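Local coordinates for protein possible translation initiation inhibitor (Rhodopseudomonas palustris, PDB 3LME) that is of unknown function but belongs to the YjgF-like family of small alpha/beta proteins, here assembled as three chains, at residues Asp10-Pro15 with Met59-Glu64; Ala50-Met55 with Ala84-Val89; Arg54-Met59 with Asp96-Gly101. The protein carries 1 engineered substitution. All coordinates share one frame; numbering follows the deposited sequence.

Interaction 1 (Asp10-Pro15 with Met59-Glu64); sequences DKTITP and MLAAAE
A loop-to-helix packing contact joins Lys11 and Thr12, in the segment connecting strands 4-5 and 22-25, to Ala61 and Ala62 in the last turns of helix 48-64. It is small, burying 138 Å² in all, and partly buried: Thr12 and Ala62 lie inside the protein, whereas Lys11 is on the surface. The backbones come nearest at Thr12 and Ala61, whose CA atoms are 5.6 Å apart, an approach that the short alanine side chains permit. The methyl CB of Ala61 points at the loop and abuts its backbone, lying 3.3 Å from the carbonyl O of Lys11. One residue on, Thr12 touches with its hydroxyl branch: OG1 stands 3.7 Å from CA of Ala62 and equally far from the carbonyl O of Ala61, so it meets the helix backbone by van der Waals contact. The carbonyl O of Thr12 has its own partner in the hydrogen bond from NE of Arg39, and the Thr12 side chain also touches Ile21.

Lys11 starts out toward the helix but does not finish there. Beyond CG the chain bends away from the helix (chi2 135°) and brings NZ to Asp10, in a long salt bridge with 3.9 Å between NZ of Lys11 and OD2 of Asp10. OE2 of Glu64 is 6.6 Å from NZ of Lys11, too far for an ion pair, although the opposite charges may attract weakly across the edge of the contact. Beneath, Ala62 packs on Ile31 and Met34 of strand 28-35, which places this end of the helix between sheet and loop. Packing of a helix on a beta-sheet is the core of the YjgF-like alpha/beta fold; here the loop after strand 4-5 covers the flank of that helix near its end.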
ATOM      1  N   ASP A  10     -16.933  -3.818 -20.680  1.00 58.11           N
ATOM      2  CA  ASP A  10     -18.149  -4.579 -20.339  1.00 58.65           C
ATOM      3  C   ASP A  10     -17.851  -5.805 -19.464  1.00 58.45           C
ATOM      4  O   ASP A  10     -18.766  -6.536 -19.067  1.00 58.28           O
ATOM      5  CB  ASP A  10     -19.034  -4.881 -21.567  1.00 58.52           C
ATOM      6  CG  ASP A  10     -18.474  -5.988 -22.473  1.00 61.97           C
ATOM      7  OD1 ASP A  10     -19.231  -6.473 -23.353  1.00 65.07           O
ATOM      8  OD2 ASP A  10     -17.294  -6.392 -22.336  1.00 65.26           O
ATOM      9  N   LYS A  11     -16.564  -5.996 -19.142  1.00 58.40           N
ATOM     10  CA  LYS A  11     -16.117  -7.038 -18.187  1.00 58.82           C
ATOM     11  C   LYS A  11     -15.732  -6.466 -16.794  1.00 58.09           C
ATOM     12  O   LYS A  11     -15.482  -7.212 -15.851  1.00 58.20           O
ATOM     13  CB  LYS A  11     -14.986  -7.885 -18.788  1.00 58.64           C
ATOM     14  CG  LYS A  11     -15.459  -9.011 -19.714  1.00 61.64           C
ATOM     15  CD  LYS A  11     -14.608  -9.082 -21.032  1.00 67.51           C
ATOM     16  CE  LYS A  11     -15.173 -10.112 -22.040  1.00 70.15           C
ATOM     17  NZ  LYS A  11     -15.275  -9.575 -23.448  1.00 71.35           N
ATOM     18  N   THR A  12     -15.802  -5.144 -16.682  1.00 57.42           N
ATOM     19  CA  THR A  12     -15.174  -4.332 -15.649  1.00 56.78           C
ATOM     20  C   THR A  12     -16.198  -3.541 -14.822  1.00 56.59           C
ATOM     21  O   THR A  12     -17.332  -3.362 -15.255  1.00 56.19           O
ATOM     22  CB  THR A  12     -14.195  -3.366 -16.354  1.00 56.72           C
ATOM     23  OG1 THR A  12     -12.850  -3.788 -16.123  1.00 57.76           O
ATOM     24  CG2 THR A  12     -14.367  -1.944 -15.930  1.00 55.62           C
ATOM     25  N   ILE A  13     -15.789  -3.121 -13.617  1.00 56.44           N
ATOM     26  CA  ILE A  13     -16.519  -2.171 -12.757  1.00 55.69           C
ATOM     27  C   ILE A  13     -16.682  -0.845 -13.501  1.00 55.64           C
ATOM     28  O   ILE A  13     -15.883  -0.521 -14.360  1.00 55.52           O
ATOM     29  CB  ILE A  13     -15.749  -1.969 -11.387  1.00 55.58           C
ATOM     30  CG1 ILE A  13     -16.082  -3.083 -10.412  1.00 55.41           C
ATOM     31  CG2 ILE A  13     -16.035  -0.635 -10.704  1.00 54.85           C
ATOM     32  CD1 ILE A  13     -17.518  -3.118  -9.982  1.00 57.99           C
ATOM     33  N   THR A  14     -17.719  -0.081 -13.182  1.00 56.12           N
ATOM     34  CA  THR A  14     -17.902   1.247 -13.772  1.00 56.20           C
ATOM     35  C   THR A  14     -17.840   2.281 -12.666  1.00 56.55           C
ATOM     36  O   THR A  14     -18.744   2.337 -11.840  1.00 57.00           O
ATOM     37  CB  THR A  14     -19.232   1.330 -14.531  1.00 56.15           C
ATOM     38  OG1 THR A  14     -19.335   0.184 -15.374  1.00 55.61           O
ATOM     39  CG2 THR A  14     -19.299   2.588 -15.398  1.00 56.01           C
ATOM     40  N   PRO A  15     -16.762   3.092 -12.636  1.00 57.08           N
ATOM     41  CA  PRO A  15     -16.530   4.008 -11.519  1.00 57.10           C
ATOM     42  C   PRO A  15     -17.642   5.025 -11.414  1.00 57.49           C
ATOM     43  O   PRO A  15     -18.097   5.537 -12.428  1.00 57.97           O
ATOM     44  CB  PRO A  15     -15.196   4.669 -11.852  1.00 56.64           C
ATOM     45  CG  PRO A  15     -14.970   4.426 -13.252  1.00 57.39           C
ATOM     46  CD  PRO A  15     -15.726   3.218 -13.674  1.00 57.14           C
ATOM     47  N   MET A  59     -11.126  -7.368  -9.616  1.00 41.73           N
ATOM     48  CA  MET A  59      -9.756  -6.830  -9.644  1.00 40.43           C
ATOM     49  C   MET A  59      -9.111  -7.349 -10.930  1.00 41.31           C
ATOM     50  O   MET A  59      -8.541  -6.546 -11.703  1.00 41.51           O
ATOM     51  CB  MET A  59      -8.943  -7.229  -8.378  1.00 39.38           C
ATOM     52  CG  MET A  59      -7.472  -6.735  -8.323  1.00 35.57           C
ATOM     53  SD  MET A  59      -6.310  -7.493  -7.135  1.00 28.65           S
ATOM     54  CE  MET A  59      -6.353  -9.233  -7.570  1.00 28.14           C
ATOM     55  N   LEU A  60      -9.235  -8.667 -11.174  1.00 41.13           N
ATOM     56  CA  LEU A  60      -8.557  -9.319 -12.318  1.00 41.27           C
ATOM     57  C   LEU A  60      -9.062  -8.838 -13.680  1.00 41.77           C
ATOM     58  O   LEU A  60      -8.301  -8.792 -14.635  1.00 42.08           O
ATOM     59  CB  LEU A  60      -8.578 -10.852 -12.213  1.00 40.24           C
ATOM     60  CG  LEU A  60      -7.633 -11.384 -11.124  1.00 39.28           C
ATOM     61  CD1 LEU A  60      -7.934 -12.810 -10.761  1.00 35.98           C
ATOM     62  CD2 LEU A  60      -6.104 -11.185 -11.448  1.00 37.37           C
ATOM     63  N   ALA A  61     -10.337  -8.465 -13.736  1.00 42.21           N
ATOM     64  CA  ALA A  61     -10.938  -7.881 -14.921  1.00 42.94           C
ATOM     65  C   ALA A  61     -10.344  -6.504 -15.212  1.00 43.54           C
ATOM     66  O   ALA A  61      -9.987  -6.185 -16.340  1.00 43.88           O
ATOM     67  CB  ALA A  61     -12.443  -7.794 -14.765  1.00 41.87           C
ATOM     68  N   ALA A  62     -10.251  -5.670 -14.198  1.00 44.74           N
ATOM     69  CA  ALA A  62      -9.623  -4.389 -14.399  1.00 45.64           C
ATOM     70  C   ALA A  62      -8.209  -4.661 -14.914  1.00 46.61           C
ATOM     71  O   ALA A  62      -7.781  -4.043 -15.888  1.00 47.05           O
ATOM     72  CB  ALA A  62      -9.616  -3.586 -13.120  1.00 45.07           C
ATOM     73  N   ALA A  63      -7.511  -5.631 -14.323  1.00 47.40           N
ATOM     74  CA  ALA A  63      -6.128  -5.882 -14.726  1.00 48.34           C
ATOM     75  C   ALA A  63      -6.049  -6.339 -16.180  1.00 49.23           C
ATOM     76  O   ALA A  63      -5.278  -5.805 -16.972  1.00 49.16           O
ATOM     77  CB  ALA A  63      -5.491  -6.866 -13.832  1.00 47.75           C
ATOM     78  N   GLU A  64      -6.879  -7.309 -16.523  1.00 50.66           N
ATOM     79  CA  GLU A  64      -6.939  -7.855 -17.868  1.00 52.13           C
ATOM     80  C   GLU A  64      -7.326  -6.781 -18.920  1.00 51.86           C
ATOM     81  O   GLU A  64      -6.835  -6.812 -20.045  1.00 51.99           O
ATOM     82  CB  GLU A  64      -7.851  -9.092 -17.868  1.00 52.67           C
ATOM     83  CG  GLU A  64      -7.867  -9.879 -19.161  1.00 58.28           C
ATOM     84  CD  GLU A  64      -8.859  -9.298 -20.192  1.00 66.40           C
ATOM     85  OE1 GLU A  64      -8.584  -9.434 -21.417  1.00 68.85           O
ATOM     86  OE2 GLU A  64      -9.903  -8.698 -19.778  1.00 69.63           O
TER

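Interaction 2 (Ala50-Met55 with Ala84-Val89); sequences ARIRRM and AKYRPV
Ile52 of helix 48-64 meets Val89 and Tyr86 of helix 83-98 in a helix-helix contact of the YjgF-like alpha/beta fold, in which both helices lie against the beta-sheet. The Ile52 CB points toward the second helix, and of its two branches it is CG1 that leads there. CG1 takes the place opposite the carbonyl carbon (chi1 -79°), and from there the chain continues almost fully extended to CD1. That terminal methyl does the touching: it lies 3.8 Å from CB of Val89 and also approaches CB of Tyr86, at 4.3 Å, coming to the base of the aromatic side chain obliquely to its ring. The Ile52 side chain also packs on Val93, one turn beyond Val89, so a single isoleucine spans successive turns of its neighbour.

Helix 83-98 is kinked here. Pro88 offers no N-H, and N of Val89 makes only a weak bond, 2.9 Å long, to the carbonyl O of Tyr86. Arg87, whose CB points away from the contact, forms a salt bridge with Asp115 of the second subunit, so this helix also takes part in contacts between chains. The Ile52 and Val89 side chains cross obliquely, with CD1 of Ile52 3.5 Å from CG1 of Val89.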
ATOM      1  N   ALA A  50     -18.420 -16.297  -2.165  1.00 48.31           N
ATOM      2  CA  ALA A  50     -18.872 -15.660  -3.379  1.00 47.12           C
ATOM      3  C   ALA A  50     -18.400 -14.226  -3.357  1.00 47.02           C
ATOM      4  O   ALA A  50     -17.974 -13.715  -4.379  1.00 48.10           O
ATOM      5  CB  ALA A  50     -20.382 -15.736  -3.487  1.00 46.43           C
ATOM      6  N   ARG A  51     -18.441 -13.582  -2.189  1.00 46.82           N
ATOM      7  CA  ARG A  51     -18.053 -12.171  -2.055  1.00 46.26           C
ATOM      8  C   ARG A  51     -16.594 -11.937  -2.364  1.00 45.50           C
ATOM      9  O   ARG A  51     -16.247 -11.042  -3.121  1.00 45.45           O
ATOM     10  CB  ARG A  51     -18.314 -11.695  -0.650  1.00 46.51           C
ATOM     11  CG  ARG A  51     -18.255 -10.219  -0.509  1.00 50.01           C
ATOM     12  CD  ARG A  51     -19.588  -9.570  -0.853  1.00 57.43           C
ATOM     13  NE  ARG A  51     -19.867  -8.543   0.137  1.00 64.57           N
ATOM     14  CZ  ARG A  51     -20.677  -8.708   1.183  1.00 66.52           C
ATOM     15  NH1 ARG A  51     -20.840  -7.707   2.047  1.00 68.30           N
ATOM     16  NH2 ARG A  51     -21.341  -9.849   1.346  1.00 65.02           N
ATOM     17  N   ILE A  52     -15.747 -12.759  -1.766  1.00 44.87           N
ATOM     18  CA  ILE A  52     -14.333 -12.670  -1.957  1.00 44.24           C
ATOM     19  C   ILE A  52     -13.903 -13.087  -3.360  1.00 44.80           C
ATOM     20  O   ILE A  52     -13.070 -12.381  -3.979  1.00 45.48           O
ATOM     21  CB  ILE A  52     -13.607 -13.460  -0.885  1.00 44.22           C
ATOM     22  CG1 ILE A  52     -13.570 -12.629   0.397  1.00 43.05           C
ATOM     23  CG2 ILE A  52     -12.184 -13.788  -1.335  1.00 43.54           C
ATOM     24  CD1 ILE A  52     -13.385 -13.433   1.623  1.00 43.40           C
ATOM     25  N   ARG A  53     -14.447 -14.204  -3.875  1.00 44.24           N
ATOM     26  CA  ARG A  53     -14.174 -14.608  -5.276  1.00 43.79           C
ATOM     27  C   ARG A  53     -14.505 -13.439  -6.223  1.00 43.01           C
ATOM     28  O   ARG A  53     -13.712 -13.091  -7.110  1.00 42.64           O
ATOM     29  CB  ARG A  53     -14.910 -15.906  -5.668  1.00 44.03           C
ATOM     30  CG  ARG A  53     -14.755 -16.358  -7.141  1.00 45.94           C
ATOM     31  CD  ARG A  53     -13.264 -16.404  -7.587  1.00 49.53           C
ATOM     32  NE  ARG A  53     -12.981 -16.830  -8.982  1.00 49.61           N
ATOM     33  CZ  ARG A  53     -12.787 -18.096  -9.371  1.00 48.19           C
ATOM     34  NH1 ARG A  53     -12.888 -19.074  -8.490  1.00 46.33           N
ATOM     35  NH2 ARG A  53     -12.500 -18.385 -10.641  1.00 47.51           N
ATOM     36  N   ARG A  54     -15.635 -12.792  -5.972  1.00 41.92           N
ATOM     37  CA  ARG A  54     -16.068 -11.697  -6.806  1.00 41.89           C
ATOM     38  C   ARG A  54     -15.181 -10.468  -6.693  1.00 41.41           C
ATOM     39  O   ARG A  54     -15.014  -9.728  -7.666  1.00 41.77           O
ATOM     40  CB  ARG A  54     -17.511 -11.329  -6.489  1.00 42.39           C
ATOM     41  CG  ARG A  54     -18.155 -10.361  -7.474  1.00 44.41           C
ATOM     42  CD  ARG A  54     -18.248 -11.031  -8.797  1.00 50.01           C
ATOM     43  NE  ARG A  54     -19.327 -10.444  -9.573  1.00 54.83           N
ATOM     44  CZ  ARG A  54     -20.537 -10.975  -9.715  1.00 54.76           C
ATOM     45  NH1 ARG A  54     -20.852 -12.118  -9.123  1.00 52.37           N
ATOM     46  NH2 ARG A  54     -21.438 -10.333 -10.455  1.00 58.37           N
ATOM     47  N   MET A  55     -14.635 -10.231  -5.502  1.00 41.11           N
ATOM     48  CA  MET A  55     -13.648  -9.171  -5.298  1.00 40.09           C
ATOM     49  C   MET A  55     -12.418  -9.457  -6.161  1.00 40.55           C
ATOM     50  O   MET A  55     -11.951  -8.578  -6.902  1.00 40.02           O
ATOM     51  CB  MET A  55     -13.280  -9.077  -3.826  1.00 39.56           C
ATOM     52  CG  MET A  55     -12.156  -8.095  -3.470  1.00 37.05           C
ATOM     53  SD  MET A  55     -11.815  -8.175  -1.699  1.00 31.06           S
ATOM     54  CE  MET A  55     -10.967  -9.770  -1.604  1.00 29.07           C
ATOM     55  N   ALA A  84      -9.310 -13.379  11.444  1.00 51.48           N
ATOM     56  CA  ALA A  84      -9.508 -14.745  11.907  1.00 52.10           C
ATOM     57  C   ALA A  84     -10.520 -15.489  11.009  1.00 52.56           C
ATOM     58  O   ALA A  84     -10.338 -16.663  10.709  1.00 52.57           O
ATOM     59  CB  ALA A  84      -9.946 -14.757  13.368  1.00 51.37           C
ATOM     60  N   LYS A  85     -11.562 -14.790  10.570  1.00 53.11           N
ATOM     61  CA  LYS A  85     -12.652 -15.412   9.834  1.00 53.87           C
ATOM     62  C   LYS A  85     -12.388 -15.560   8.333  1.00 53.87           C
ATOM     63  O   LYS A  85     -12.697 -16.599   7.752  1.00 53.97           O
ATOM     64  CB  LYS A  85     -13.957 -14.624  10.057  1.00 54.58           C
ATOM     65  CG  LYS A  85     -15.219 -15.333   9.501  1.00 56.41           C
ATOM     66  CD  LYS A  85     -16.504 -14.881  10.179  1.00 59.44           C
ATOM     67  CE  LYS A  85     -17.692 -15.077   9.232  1.00 62.36           C
ATOM     68  NZ  LYS A  85     -18.988 -14.565   9.799  1.00 64.13           N
ATOM     69  N   TYR A  86     -11.828 -14.523   7.715  1.00 53.74           N
ATOM     70  CA  TYR A  86     -11.708 -14.472   6.268  1.00 53.87           C
ATOM     71  C   TYR A  86     -10.353 -14.839   5.676  1.00 53.84           C
ATOM     72  O   TYR A  86     -10.247 -15.101   4.474  1.00 54.65           O
ATOM     73  CB  TYR A  86     -12.157 -13.116   5.755  1.00 53.82           C
ATOM     74  CG  TYR A  86     -13.538 -12.776   6.235  1.00 55.56           C
ATOM     75  CD1 TYR A  86     -14.626 -13.585   5.916  1.00 56.67           C
ATOM     76  CD2 TYR A  86     -13.755 -11.657   7.030  1.00 56.32           C
ATOM     77  CE1 TYR A  86     -15.889 -13.280   6.365  1.00 57.23           C
ATOM     78  CE2 TYR A  86     -15.006 -11.345   7.485  1.00 56.25           C
ATOM     79  CZ  TYR A  86     -16.069 -12.157   7.151  1.00 58.04           C
ATOM     80  OH  TYR A  86     -17.320 -11.837   7.618  1.00 59.97           O
ATOM     81  N   ARG A  87      -9.316 -14.876   6.492  1.00 53.08           N
ATOM     82  CA  ARG A  87      -8.038 -15.262   5.960  1.00 52.46           C
ATOM     83  C   ARG A  87      -8.156 -16.644   5.302  1.00 51.61           C
ATOM     84  O   ARG A  87      -7.694 -16.822   4.185  1.00 51.42           O
ATOM     85  CB  ARG A  87      -6.951 -15.223   7.027  1.00 52.50           C
ATOM     86  CG  ARG A  87      -5.595 -14.946   6.452  1.00 54.39           C
ATOM     87  CD  ARG A  87      -4.517 -15.667   7.183  1.00 58.94           C
ATOM     88  NE  ARG A  87      -4.735 -17.132   7.208  1.00 63.99           N
ATOM     89  CZ  ARG A  87      -5.000 -17.855   8.312  1.00 63.64           C
ATOM     90  NH1 ARG A  87      -5.160 -19.179   8.224  1.00 61.77           N
ATOM     91  NH2 ARG A  87      -5.094 -17.257   9.504  1.00 61.07           N
ATOM     92  N   PRO A  88      -8.802 -17.618   5.977  1.00 50.78           N
ATOM     93  CA  PRO A  88      -8.953 -18.931   5.325  1.00 50.25           C
ATOM     94  C   PRO A  88      -9.791 -18.898   4.025  1.00 49.68           C
ATOM     95  O   PRO A  88      -9.598 -19.742   3.127  1.00 49.46           O
ATOM     96  CB  PRO A  88      -9.659 -19.793   6.389  1.00 49.99           C
ATOM     97  CG  PRO A  88     -10.051 -18.853   7.485  1.00 50.32           C
ATOM     98  CD  PRO A  88      -9.176 -17.663   7.400  1.00 50.63           C
ATOM     99  N   VAL A  89     -10.708 -17.943   3.933  1.00 48.42           N
ATOM    100  CA  VAL A  89     -11.532 -17.839   2.756  1.00 47.35           C
ATOM    101  C   VAL A  89     -10.661 -17.301   1.620  1.00 47.00           C
ATOM    102  O   VAL A  89     -10.612 -17.898   0.535  1.00 47.92           O
ATOM    103  CB  VAL A  89     -12.786 -16.962   2.996  1.00 47.89           C
ATOM    104  CG1 VAL A  89     -13.667 -16.953   1.760  1.00 46.11           C
ATOM    105  CG2 VAL A  89     -13.587 -17.447   4.248  1.00 46.66           C
TER

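Interaction 3 (Arg54-Met59 with Asp96-Gly101); sequences RMFDNM and DIWGDG
OD1 of Asp57, held in a salt bridge by NE of Arg53 one turn earlier on the same helix, lies 4.3 Å from CD1 of Ile97 at the margin of an otherwise apolar contact. Inward from this charge, helix 48-64 presents Phe56 to the end of helix 83-98. CD1 of Ile97 reaches the root of the phenylalanine, 3.7 Å from its CB. It arrives there because CG1 is set opposite the carbonyl carbon (chi1 -68°) and the chain then extends straight to its tip. The rim of the aromatic ring goes to Trp98 instead: CE1 of Phe56 is 4.1 Å from CZ3 of Trp98, meeting the indole at its edge and near its plane. The two aromatic side chains cross at about a right angle.

Ile97 also packs on its neighbour, its CG2 lying 3.5 Å above one face of the Trp98 indole, toward the rim. The indole is fixed at its polar end by a hydrogen bond from NE1 to the carbonyl O of Lys70, and Lys70 NZ in turn binds the carbonyl O of Ile97. Gly99 is the first residue to leave the helical conformation, and a type II' turn spans Trp98 to Gly101. Apolar packing therefore joins the two helices, with a hydrogen bond to Lys70 holding the indole and the Asp57-Arg53 ion pair lying at the margin.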
ATOM      1  N   ARG A  54     -15.635 -12.792  -5.972  1.00 41.92           N
ATOM      2  CA  ARG A  54     -16.068 -11.697  -6.806  1.00 41.89           C
ATOM      3  C   ARG A  54     -15.181 -10.468  -6.693  1.00 41.41           C
ATOM      4  O   ARG A  54     -15.014  -9.728  -7.666  1.00 41.77           O
ATOM      5  CB  ARG A  54     -17.511 -11.329  -6.489  1.00 42.39           C
ATOM      6  CG  ARG A  54     -18.155 -10.361  -7.474  1.00 44.41           C
ATOM      7  CD  ARG A  54     -18.248 -11.031  -8.797  1.00 50.01           C
ATOM      8  NE  ARG A  54     -19.327 -10.444  -9.573  1.00 54.83           N
ATOM      9  CZ  ARG A  54     -20.537 -10.975  -9.715  1.00 54.76           C
ATOM     10  NH1 ARG A  54     -20.852 -12.118  -9.123  1.00 52.37           N
ATOM     11  NH2 ARG A  54     -21.438 -10.333 -10.455  1.00 58.37           N
ATOM     12  N   MET A  55     -14.635 -10.231  -5.502  1.00 41.11           N
ATOM     13  CA  MET A  55     -13.648  -9.171  -5.298  1.00 40.09           C
ATOM     14  C   MET A  55     -12.418  -9.457  -6.161  1.00 40.55           C
ATOM     15  O   MET A  55     -11.951  -8.578  -6.902  1.00 40.02           O
ATOM     16  CB  MET A  55     -13.280  -9.077  -3.826  1.00 39.56           C
ATOM     17  CG  MET A  55     -12.156  -8.095  -3.470  1.00 37.05           C
ATOM     18  SD  MET A  55     -11.815  -8.175  -1.699  1.00 31.06           S
ATOM     19  CE  MET A  55     -10.967  -9.770  -1.604  1.00 29.07           C
ATOM     20  N   PHE A  56     -11.930 -10.700  -6.113  1.00 41.17           N
ATOM     21  CA  PHE A  56     -10.803 -11.080  -6.966  1.00 41.80           C
ATOM     22  C   PHE A  56     -11.094 -10.974  -8.473  1.00 42.82           C
ATOM     23  O   PHE A  56     -10.282 -10.405  -9.224  1.00 43.19           O
ATOM     24  CB  PHE A  56     -10.313 -12.459  -6.610  1.00 41.32           C
ATOM     25  CG  PHE A  56      -9.396 -12.481  -5.446  1.00 40.56           C
ATOM     26  CD1 PHE A  56      -8.068 -12.171  -5.597  1.00 40.40           C
ATOM     27  CD2 PHE A  56      -9.864 -12.820  -4.187  1.00 42.23           C
ATOM     28  CE1 PHE A  56      -7.209 -12.213  -4.514  1.00 42.48           C
ATOM     29  CE2 PHE A  56      -9.003 -12.853  -3.065  1.00 42.38           C
ATOM     30  CZ  PHE A  56      -7.690 -12.550  -3.228  1.00 42.03           C
ATOM     31  N   ASP A  57     -12.253 -11.491  -8.905  1.00 43.21           N
ATOM     32  CA  ASP A  57     -12.661 -11.385 -10.297  1.00 43.73           C
ATOM     33  C   ASP A  57     -12.769  -9.904 -10.739  1.00 43.96           C
ATOM     34  O   ASP A  57     -12.274  -9.538 -11.818  1.00 44.87           O
ATOM     35  CB  ASP A  57     -13.985 -12.108 -10.541  1.00 44.17           C
ATOM     36  CG  ASP A  57     -13.888 -13.652 -10.416  1.00 47.26           C
ATOM     37  OD1 ASP A  57     -12.783 -14.260 -10.438  1.00 49.35           O
ATOM     38  OD2 ASP A  57     -14.971 -14.274 -10.319  1.00 49.82           O
ATOM     39  N   ASN A  58     -13.397  -9.041  -9.939  1.00 42.87           N
ATOM     40  CA  ASN A  58     -13.443  -7.652 -10.333  1.00 42.50           C
ATOM     41  C   ASN A  58     -12.043  -7.083 -10.551  1.00 42.36           C
ATOM     42  O   ASN A  58     -11.814  -6.373 -11.534  1.00 42.78           O
ATOM     43  CB  ASN A  58     -14.157  -6.793  -9.302  1.00 43.32           C
ATOM     44  CG  ASN A  58     -15.648  -6.948  -9.326  1.00 43.55           C
ATOM     45  OD1 ASN A  58     -16.318  -6.663  -8.348  1.00 46.24           O
ATOM     46  ND2 ASN A  58     -16.181  -7.382 -10.434  1.00 48.18           N
ATOM     47  N   MET A  59     -11.126  -7.368  -9.616  1.00 41.73           N
ATOM     48  CA  MET A  59      -9.756  -6.830  -9.644  1.00 40.43           C
ATOM     49  C   MET A  59      -9.111  -7.349 -10.930  1.00 41.31           C
ATOM     50  O   MET A  59      -8.541  -6.546 -11.703  1.00 41.51           O
ATOM     51  CB  MET A  59      -8.943  -7.229  -8.378  1.00 39.38           C
ATOM     52  CG  MET A  59      -7.472  -6.735  -8.323  1.00 35.57           C
ATOM     53  SD  MET A  59      -6.310  -7.493  -7.135  1.00 28.65           S
ATOM     54  CE  MET A  59      -6.353  -9.233  -7.570  1.00 28.14           C
ATOM     55  N   ASP A  96      -8.197 -21.495  -5.647  1.00 47.13           N
ATOM     56  CA  ASP A  96      -9.075 -21.704  -6.777  1.00 47.56           C
ATOM     57  C   ASP A  96      -8.540 -21.022  -8.034  1.00 47.22           C
ATOM     58  O   ASP A  96      -8.715 -21.518  -9.150  1.00 47.02           O
ATOM     59  CB  ASP A  96     -10.463 -21.150  -6.479  1.00 48.06           C
ATOM     60  CG  ASP A  96     -11.327 -22.082  -5.626  1.00 50.72           C
ATOM     61  OD1 ASP A  96     -10.982 -23.296  -5.421  1.00 51.19           O
ATOM     62  OD2 ASP A  96     -12.382 -21.549  -5.168  1.00 52.01           O
ATOM     63  N   ILE A  97      -7.905 -19.871  -7.841  1.00 46.59           N
ATOM     64  CA  ILE A  97      -7.529 -19.024  -8.951  1.00 45.84           C
ATOM     65  C   ILE A  97      -6.129 -19.376  -9.414  1.00 45.96           C
ATOM     66  O   ILE A  97      -5.897 -19.563 -10.605  1.00 46.69           O
ATOM     67  CB  ILE A  97      -7.696 -17.512  -8.597  1.00 45.62           C
ATOM     68  CG1 ILE A  97      -9.190 -17.194  -8.430  1.00 45.49           C
ATOM     69  CG2 ILE A  97      -7.047 -16.612  -9.645  1.00 43.65           C
ATOM     70  CD1 ILE A  97      -9.504 -15.755  -8.150  1.00 44.68           C
ATOM     71  N   TRP A  98      -5.215 -19.505  -8.466  1.00 45.52           N
ATOM     72  CA  TRP A  98      -3.803 -19.664  -8.757  1.00 45.50           C
ATOM     73  C   TRP A  98      -3.369 -21.137  -8.791  1.00 46.01           C
ATOM     74  O   TRP A  98      -2.229 -21.446  -9.115  1.00 46.41           O
ATOM     75  CB  TRP A  98      -2.960 -18.841  -7.752  1.00 45.03           C
ATOM     76  CG  TRP A  98      -2.739 -17.411  -8.203  1.00 43.32           C
ATOM     77  CD1 TRP A  98      -1.730 -16.966  -8.999  1.00 42.64           C
ATOM     78  CD2 TRP A  98      -3.546 -16.258  -7.891  1.00 40.86           C
ATOM     79  NE1 TRP A  98      -1.855 -15.613  -9.210  1.00 43.01           N
ATOM     80  CE2 TRP A  98      -2.964 -15.154  -8.550  1.00 42.29           C
ATOM     81  CE3 TRP A  98      -4.694 -16.050  -7.115  1.00 38.89           C
ATOM     82  CZ2 TRP A  98      -3.495 -13.847  -8.456  1.00 42.45           C
ATOM     83  CZ3 TRP A  98      -5.230 -14.760  -7.032  1.00 40.47           C
ATOM     84  CH2 TRP A  98      -4.635 -13.676  -7.706  1.00 40.92           C
ATOM     85  N   GLY A  99      -4.274 -22.038  -8.452  1.00 46.37           N
ATOM     86  CA  GLY A  99      -3.939 -23.437  -8.380  1.00 47.65           C
ATOM     87  C   GLY A  99      -2.925 -23.651  -7.289  1.00 49.10           C
ATOM     88  O   GLY A  99      -3.079 -23.134  -6.179  1.00 49.00           O
ATOM     89  N   ASP A 100      -1.883 -24.417  -7.608  1.00 50.56           N
ATOM     90  CA  ASP A 100      -0.801 -24.672  -6.662  1.00 51.96           C
ATOM     91  C   ASP A 100       0.319 -23.617  -6.739  1.00 52.32           C
ATOM     92  O   ASP A 100       1.367 -23.780  -6.099  1.00 52.65           O
ATOM     93  CB  ASP A 100      -0.240 -26.082  -6.856  1.00 52.31           C
ATOM     94  CG  ASP A 100       0.578 -26.231  -8.155  1.00 54.88           C
ATOM     95  OD1 ASP A 100       0.650 -25.265  -8.982  1.00 56.44           O
ATOM     96  OD2 ASP A 100       1.146 -27.341  -8.339  1.00 54.81           O
ATOM     97  N   GLY A 101       0.096 -22.540  -7.497  1.00 52.25           N
ATOM     98  CA  GLY A 101       1.047 -21.421  -7.538  1.00 52.91           C
ATOM     99  C   GLY A 101       1.720 -21.208  -8.886  1.00 52.98           C
ATOM    100  O   GLY A 101       1.260 -21.733  -9.895  1.00 53.82           O
TER

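In the fold
All three contacts use helix 48-64. Interactions 2 and 3 join it to helix 83-98 at two levels, with centres 11 Å apart, whereas interaction 1 brings a loop to its far end, on the opposite side of the chain's centre from interaction 2. Interaction 2 is the most buried of the three, with none of its touching residues exposed, and is purely aliphatic where it touches. Interaction 3 adds aromatic rings and a charged margin; interaction 1, partly buried with Lys11 at its exposed edge, relies on backbone atoms, the Ala61 methyl and the Thr12 hydroxyl. Neighbouring contacts also meet: Arg53 NE lies 3.7 Å from Ile97 CD1, and Leu60 CD1 is 4.1 Å from Ile97 CG2.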